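Long-range contacts in Serine/threonine-protein kinase-like protein ACR4 (Arabidopsis thaliana, PDB 7A0J), which controls formative cell divisions in root meristems as a membrane receptor kinase paired with the peptide CLE40, its extracellular beta-propeller domain being the part described here: residues G53-M58 with G97-C102; I9-G14 with A277-T282. All coordinates share one frame; numbering follows the deposited sequence. Where two conformers were deposited one is given.

Interaction 1: G53-M58 with G97-C102; sequences GGDGFM and GDYHLC
Asp55 reaches across to Asp98 and Tyr99 with both backbone and side chain. Its amide N donates to Asp98 O at 2.9 Å, in the carbonyl plane and on a lone pair. From there the side chain runs alongside Tyr99. CB rests 3.3 Å from Asp98 O and also meets Tyr99 CE1; CG, anti to the backbone N (chi1 -168°), lies alongside the same CE1; and at the tip OD2 lies 3.6 Å from Tyr99 OH. Carboxylate and phenol point the same way, their planes 28° apart, and a water joins their ends, donating to Asp55 OD2 at 2.9 Å. A phenylalanine in place of Tyr99 would probably keep the ring beside Asp55 but leave this water without its phenol partner and the carboxylate less firmly placed. Deeper in, Phe57 brings CE1 to 3.3 Å from Asp98 O, while His100 O lies at the edge of the Phe57 ring, and Gly54 CA of the same turn sits over one face, toward the rim. Gly54 itself comes so near Gly97 O, with CA at 3.1 Å, that a side chain pointing there would clash. Each segment holds the turn between the first two strands of an antiparallel sheet, closed by the backbone bonds Gly54 N to Phe57 O and Gly97 N to His100 O; turns of successive blades meeting in this way are characteristic of a beta-propeller.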
ATOM      1  N   GLY A  53       5.289   2.235  -0.938  1.00 30.63           N
ATOM      2  CA  GLY A  53       6.718   2.055  -0.618  1.00 30.40           C
ATOM      3  C   GLY A  53       7.104   0.591  -0.527  1.00 31.26           C
ATOM      4  O   GLY A  53       6.229  -0.246  -0.223  1.00 32.09           O
ATOM      5  N   GLY A  54       8.379   0.296  -0.787  1.00 31.42           N
ATOM      6  CA  GLY A  54       8.966  -1.052  -0.675  1.00 33.09           C
ATOM      7  C   GLY A  54      10.314  -1.006   0.014  1.00 33.44           C
ATOM      8  O   GLY A  54      10.560  -0.037   0.760  1.00 32.59           O
ATOM      9  N   ASP A  55      11.158  -2.009  -0.235  1.00 35.14           N
ATOM     10  CA  ASP A  55      12.526  -2.108   0.337  1.00 36.18           C
ATOM     11  C   ASP A  55      13.472  -1.225  -0.488  1.00 35.55           C
ATOM     12  O   ASP A  55      13.824  -1.627  -1.613  1.00 35.93           O
ATOM     13  CB  ASP A  55      13.001  -3.564   0.390  1.00 38.90           C
ATOM     14  CG  ASP A  55      14.254  -3.761   1.225  1.00 40.46           C
ATOM     15  OD1 ASP A  55      15.101  -2.846   1.237  1.00 39.89           O
ATOM     16  OD2 ASP A  55      14.368  -4.823   1.863  1.00 42.80           O
ATOM     17  N   GLY A  56      13.851  -0.066   0.061  1.00 34.66           N
ATOM     18  CA  GLY A  56      14.872   0.838  -0.503  1.00 34.38           C
ATOM     19  C   GLY A  56      14.296   1.866  -1.466  1.00 33.15           C
ATOM     20  O   GLY A  56      15.089   2.654  -2.012  1.00 33.16           O
ATOM     21  N   PHE A  57      12.976   1.889  -1.677  1.00 32.32           N
ATOM     22  CA  PHE A  57      12.338   2.786  -2.677  1.00 31.81           C
ATOM     23  C   PHE A  57      10.934   3.206  -2.232  1.00 31.02           C
ATOM     24  O   PHE A  57      10.230   2.424  -1.568  1.00 31.27           O
ATOM     25  CB  PHE A  57      12.300   2.111  -4.050  1.00 32.61           C
ATOM     26  CG  PHE A  57      11.417   0.894  -4.125  1.00 33.68           C
ATOM     27  CD1 PHE A  57      11.922  -0.371  -3.870  1.00 35.27           C
ATOM     28  CD2 PHE A  57      10.077   1.013  -4.457  1.00 33.57           C
ATOM     29  CE1 PHE A  57      11.104  -1.487  -3.939  1.00 36.29           C
ATOM     30  CE2 PHE A  57       9.258  -0.104  -4.524  1.00 34.48           C
ATOM     31  CZ  PHE A  57       9.774  -1.353  -4.267  1.00 35.83           C
ATOM     32  N   MET A  58      10.566   4.435  -2.597  1.00 30.39           N
ATOM     33  CA  MET A  58       9.190   4.991  -2.537  1.00 30.53           C
ATOM     34  C   MET A  58       8.711   5.188  -3.979  1.00 30.88           C
ATOM     35  O   MET A  58       9.540   5.608  -4.813  1.00 30.81           O
ATOM     36  CB  MET A  58       9.188   6.333  -1.793  1.00 30.39           C
ATOM     37  CG  MET A  58       7.830   7.004  -1.709  1.00 30.66           C
ATOM     38  SD  MET A  58       6.553   5.978  -0.939  1.00 31.20           S
ATOM     39  CE  MET A  58       7.205   5.766   0.717  1.00 30.94           C
ATOM     40  N   GLY A  97       5.420  -4.001  -3.406  1.00 39.73           N
ATOM     41  CA  GLY A  97       5.846  -5.042  -2.455  1.00 41.62           C
ATOM     42  C   GLY A  97       7.227  -4.728  -1.910  1.00 42.51           C
ATOM     43  O   GLY A  97       7.586  -3.536  -1.869  1.00 41.40           O
ATOM     44  N   ASP A  98       7.982  -5.753  -1.511  1.00 44.95           N
ATOM     45  CA  ASP A  98       9.377  -5.607  -1.019  1.00 46.63           C
ATOM     46  C   ASP A  98      10.283  -5.229  -2.196  1.00 47.12           C
ATOM     47  O   ASP A  98      10.996  -4.211  -2.085  1.00 46.42           O
ATOM     48  CB  ASP A  98       9.861  -6.886  -0.326  1.00 49.55           C
ATOM     49  CG  ASP A  98       9.137  -7.199   0.973  1.00 49.63           C
ATOM     50  OD1 ASP A  98       8.465  -6.294   1.509  1.00 47.39           O
ATOM     51  OD2 ASP A  98       9.255  -8.347   1.442  1.00 52.18           O
ATOM     52  N   TYR A  99      10.237  -6.011  -3.279  1.00 48.50           N
ATOM     53  CA  TYR A  99      11.186  -5.948  -4.422  1.00 49.83           C
ATOM     54  C   TYR A  99      10.432  -5.932  -5.758  1.00 48.76           C
ATOM     55  O   TYR A  99      11.019  -6.347  -6.773  1.00 50.18           O
ATOM     56  CB  TYR A  99      12.149  -7.139  -4.374  1.00 53.59           C
ATOM     57  CG  TYR A  99      12.721  -7.429  -3.009  1.00 55.71           C
ATOM     58  CD1 TYR A  99      13.588  -6.538  -2.395  1.00 55.94           C
ATOM     59  CD2 TYR A  99      12.402  -8.594  -2.330  1.00 57.93           C
ATOM     60  CE1 TYR A  99      14.122  -6.797  -1.143  1.00 58.08           C
ATOM     61  CE2 TYR A  99      12.925  -8.866  -1.076  1.00 60.00           C
ATOM     62  CZ  TYR A  99      13.789  -7.965  -0.479  1.00 60.06           C
ATOM     63  OH  TYR A  99      14.311  -8.220   0.756  1.00 62.60           O
ATOM     64  N   HIS A 100       9.183  -5.457  -5.770  1.00 46.84           N
ATOM     65  CA  HIS A 100       8.344  -5.385  -6.995  1.00 46.27           C
ATOM     66  C   HIS A 100       7.352  -4.223  -6.897  1.00 44.18           C
ATOM     67  O   HIS A 100       6.995  -3.826  -5.772  1.00 42.94           O
ATOM     68  CB  HIS A 100       7.645  -6.731  -7.255  1.00 47.95           C
ATOM     69  CG  HIS A 100       6.294  -6.847  -6.631  1.00 47.06           C
ATOM     70  ND1 HIS A 100       6.099  -7.393  -5.378  1.00 47.80           N
ATOM     71  CD2 HIS A 100       5.074  -6.477  -7.076  1.00 45.93           C
ATOM     72  CE1 HIS A 100       4.816  -7.361  -5.082  1.00 47.00           C
ATOM     73  NE2 HIS A 100       4.166  -6.798  -6.104  1.00 45.91           N
ATOM     74  N   LEU A 101       6.933  -3.714  -8.057  1.00 44.12           N
ATOM     75  CA  LEU A 101       5.861  -2.699  -8.217  1.00 43.08           C
ATOM     76  C   LEU A 101       4.874  -3.202  -9.276  1.00 43.94           C
ATOM     77  O   LEU A 101       5.342  -3.688 -10.320  1.00 44.91           O
ATOM     78  CB  LEU A 101       6.498  -1.372  -8.643  1.00 42.31           C
ATOM     79  CG  LEU A 101       5.518  -0.245  -8.962  1.00 41.41           C
ATOM     80  CD1 LEU A 101       4.789   0.204  -7.706  1.00 40.81           C
ATOM     81  CD2 LEU A 101       6.237   0.927  -9.611  1.00 41.23           C
ATOM     82  N   CYS A 102       3.569  -3.103  -9.005  1.00 43.16           N
ATOM     83  CA  CYS A 102       2.477  -3.416  -9.968  1.00 42.96           C
ATOM     84  C   CYS A 102       1.653  -2.153 -10.231  1.00 42.57           C
ATOM     85  O   CYS A 102       1.395  -1.408  -9.268  1.00 43.20           O
ATOM     86  CB  CYS A 102       1.573  -4.532  -9.460  1.00 44.36           C
ATOM     87  SG  CYS A 102       2.383  -6.151  -9.412  1.00 46.30           S
TER
HETATM   88  O   HOH W   1      12.263  -6.610   2.707  1.00 44.08           O

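Interaction 2: I9-G14 with A277-T282; sequences ISYGEG and AGNYFT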
ATOM      1  N   ILE A   9       5.117   3.940   3.338  1.00 29.98           N
ATOM      2  CA  ILE A   9       6.342   3.655   4.139  1.00 30.48           C
ATOM      3  C   ILE A   9       7.324   2.835   3.298  1.00 30.37           C
ATOM      4  O   ILE A   9       6.893   1.848   2.661  1.00 30.29           O
ATOM      5  CB  ILE A   9       5.985   2.939   5.456  1.00 31.93           C
ATOM      6  CG1 ILE A   9       5.306   3.894   6.443  1.00 32.67           C
ATOM      7  CG2 ILE A   9       7.212   2.272   6.067  1.00 32.65           C
ATOM      8  CD1 ILE A   9       4.837   3.237   7.722  1.00 34.16           C
ATOM      9  N   SER A  10       8.591   3.255   3.305  1.00 30.21           N
ATOM     10  CA  SER A  10       9.746   2.478   2.783  0.59 30.68           C
ATOM     11  C   SER A  10      10.537   1.913   3.967  1.00 31.96           C
ATOM     12  O   SER A  10      10.519   2.551   5.039  1.00 31.89           O
ATOM     13  CB  SER A  10      10.607   3.324   1.887  0.59 30.04           C
ATOM     14  OG  SER A  10       9.877   3.742   0.743  0.59 29.30           O
ATOM     15  N   TYR A  11      11.187   0.766   3.764  1.00 33.30           N
ATOM     16  CA  TYR A  11      11.844  -0.037   4.828  1.00 35.47           C
ATOM     17  C   TYR A  11      13.062  -0.763   4.247  1.00 37.02           C
ATOM     18  O   TYR A  11      13.338  -0.597   3.042  1.00 35.84           O
ATOM     19  CB  TYR A  11      10.826  -1.015   5.424  1.00 36.53           C
ATOM     20  CG  TYR A  11      10.004  -1.747   4.394  1.00 36.32           C
ATOM     21  CD1 TYR A  11       8.826  -1.205   3.904  1.00 35.10           C
ATOM     22  CD2 TYR A  11      10.419  -2.965   3.881  1.00 37.81           C
ATOM     23  CE1 TYR A  11       8.073  -1.862   2.944  1.00 35.12           C
ATOM     24  CE2 TYR A  11       9.678  -3.637   2.922  1.00 37.94           C
ATOM     25  CZ  TYR A  11       8.500  -3.083   2.452  1.00 36.63           C
ATOM     26  OH  TYR A  11       7.764  -3.735   1.506  1.00 37.06           O
ATOM     27  N   GLY A  12      13.766  -1.527   5.090  1.00 39.80           N
ATOM     28  CA  GLY A  12      14.950  -2.324   4.715  1.00 42.31           C
ATOM     29  C   GLY A  12      16.232  -1.751   5.293  1.00 43.76           C
ATOM     30  O   GLY A  12      16.151  -0.795   6.092  1.00 43.26           O
ATOM     31  N   GLU A  13      17.376  -2.314   4.892  1.00 46.23           N
ATOM     32  CA  GLU A  13      18.725  -2.001   5.439  1.00 48.16           C
ATOM     33  C   GLU A  13      19.118  -0.555   5.105  1.00 46.19           C
ATOM     34  O   GLU A  13      19.933   0.014   5.858  1.00 47.28           O
ATOM     35  CB  GLU A  13      19.761  -2.986   4.892  1.00 51.34           C
ATOM     36  CG  GLU A  13      19.584  -4.398   5.420  1.00 54.49           C
ATOM     37  CD  GLU A  13      20.694  -5.359   5.031  1.00 58.33           C
ATOM     38  OE1 GLU A  13      21.132  -5.311   3.865  1.00 58.70           O
ATOM     39  OE2 GLU A  13      21.124  -6.147   5.898  1.00 61.97           O
ATOM     40  N   GLY A  14      18.565   0.009   4.025  1.00 43.70           N
ATOM     41  CA  GLY A  14      18.779   1.409   3.606  1.00 41.95           C
ATOM     42  C   GLY A  14      18.193   2.409   4.591  1.00 40.84           C
ATOM     43  O   GLY A  14      18.631   3.574   4.568  1.00 40.44           O
ATOM     44  N   ALA A 277       1.986   1.035   6.908  1.00 39.48           N
ATOM     45  CA  ALA A 277       2.788  -0.068   7.485  1.00 40.18           C
ATOM     46  C   ALA A 277       4.016  -0.329   6.609  1.00 40.21           C
ATOM     47  O   ALA A 277       3.864  -0.390   5.372  1.00 39.87           O
ATOM     48  CB  ALA A 277       1.938  -1.306   7.627  1.00 41.14           C
ATOM     49  N   GLY A 278       5.188  -0.430   7.245  1.00 40.99           N
ATOM     50  CA  GLY A 278       6.417  -1.008   6.668  1.00 41.99           C
ATOM     51  C   GLY A 278       6.560  -2.454   7.104  1.00 43.80           C
ATOM     52  O   GLY A 278       5.536  -3.044   7.502  1.00 44.11           O
ATOM     53  N   ASN A 279       7.777  -3.003   7.067  1.00 45.44           N
ATOM     54  CA  ASN A 279       8.046  -4.424   7.415  1.00 48.16           C
ATOM     55  C   ASN A 279       7.789  -4.649   8.912  1.00 49.66           C
ATOM     56  O   ASN A 279       7.041  -5.594   9.234  1.00 51.08           O
ATOM     57  CB  ASN A 279       9.444  -4.887   6.983  1.00 50.32           C
ATOM     58  CG  ASN A 279      10.574  -3.972   7.411  1.00 50.57           C
ATOM     59  OD1 ASN A 279      10.360  -2.982   8.109  1.00 49.05           O
ATOM     60  ND2 ASN A 279      11.785  -4.293   6.989  1.00 52.71           N
ATOM     61  N   TYR A 280       8.365  -3.816   9.787  1.00 49.78           N
ATOM     62  CA  TYR A 280       8.400  -4.035  11.260  1.00 52.19           C
ATOM     63  C   TYR A 280       8.037  -2.756  12.029  1.00 50.72           C
ATOM     64  O   TYR A 280       8.464  -2.624  13.194  1.00 52.95           O
ATOM     65  CB  TYR A 280       9.779  -4.547  11.684  1.00 55.64           C
ATOM     66  CG  TYR A 280      10.211  -5.815  10.992  1.00 58.07           C
ATOM     67  CD1 TYR A 280       9.559  -7.014  11.232  1.00 60.43           C
ATOM     68  CD2 TYR A 280      11.265  -5.819  10.094  1.00 58.53           C
ATOM     69  CE1 TYR A 280       9.945  -8.186  10.599  1.00 63.26           C
ATOM     70  CE2 TYR A 280      11.663  -6.981   9.451  1.00 61.20           C
ATOM     71  CZ  TYR A 280      11.001  -8.170   9.706  1.00 63.58           C
ATOM     72  OH  TYR A 280      11.389  -9.318   9.080  1.00 66.71           O
ATOM     73  N   PHE A 281       7.254  -1.857  11.427  1.00 47.79           N
ATOM     74  CA  PHE A 281       6.785  -0.608  12.082  1.00 46.74           C
ATOM     75  C   PHE A 281       5.601  -0.013  11.313  1.00 44.30           C
ATOM     76  O   PHE A 281       5.514  -0.190  10.079  1.00 43.06           O
ATOM     77  CB  PHE A 281       7.929   0.402  12.200  1.00 47.06           C
ATOM     78  CG  PHE A 281       8.520   0.820  10.880  1.00 45.88           C
ATOM     79  CD1 PHE A 281       9.473   0.035  10.251  1.00 47.14           C
ATOM     80  CD2 PHE A 281       8.114   1.994  10.263  1.00 44.15           C
ATOM     81  CE1 PHE A 281      10.011   0.416   9.032  1.00 46.55           C
ATOM     82  CE2 PHE A 281       8.656   2.374   9.045  1.00 43.80           C
ATOM     83  CZ  PHE A 281       9.598   1.583   8.431  1.00 44.94           C
ATOM     84  N   THR A 282       4.725   0.678  12.046  1.00 44.10           N
ATOM     85  CA  THR A 282       3.502   1.352  11.540  1.00 42.81           C
ATOM     86  C   THR A 282       3.584   2.839  11.893  1.00 42.74           C
ATOM     87  O   THR A 282       4.110   3.161  12.975  1.00 43.87           O
ATOM     88  CB  THR A 282       2.244   0.695  12.124  1.00 43.52           C
ATOM     89  OG1 THR A 282       2.236  -0.661  11.681  1.00 44.37           O
ATOM     90  CG2 THR A 282       0.954   1.373  11.715  1.00 42.55           C
TER
HETATM   91  O   HOH W   2       5.078  -0.232   2.889  1.00 29.39           O
HETATM   92  O   HOH W   3      13.684  -2.431   8.247  1.00 49.05           O
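The side chains of Ile9 and Phe281 run antiparallel past one another, and CG2 of Ile9 makes the touch, 3.3 Å from Phe281 CE2. That methyl presses on Gly278 CA at 3.4 Å, tighter than usual for two carbons, where any side chain on the glycine would collide. The other branch, with CG1 beside the backbone N (chi1 -72°), carries CD1 to the amide N of Ala277. Ser10 O approaches the Phe281 ring edge in plane, 3.6 Å from CZ.

Tyr11 and Asn279 lie obliquely across one another, ring and amide planes 39° apart. Asn279 N sits over one face of the phenol ring, toward the rim, while OD1 comes within 3.4 Å of Tyr11 CB and ND2 meets CD2. The phenol OH has partners outside the contact, Asp98 among them.

Two waters bridge the segments: one in donating reach of Ile9 O and Ala277 O, though other acceptors compete for its protons, the other accepting from Asn279 ND2 at 2.9 Å and Gly12 N at 3.3 Å. Side chains thus meet through apolar and ring-amide packing while the polar links run through water, so cohesion probably depends on close fit more than direct polar bonds.

How the interactions relate
The two contacts lie 10 Å apart, centre to centre, at two blade junctions of one propeller, 2-3 and 7-1, with the junction of repeats 1 and 2 between them. Interaction 2 joins repeat 1, near the start of the chain, to repeat 7 at its end, so it lies at the closure of the ring; interaction 1 falls between these ends in sequence, linking the turn of the 48-53 and 57-62 strands to that of the 91-96 and 100-105 strands. Segment 9-14 connects them: Tyr11 OH is 2.7 Å from Asp98 OD1 and Ser10 OG 2.7 Å from Phe57 O, both probable hydrogen bonds. It thus touches both segments of interaction 1 as well as 277-282, making the two contacts continuous.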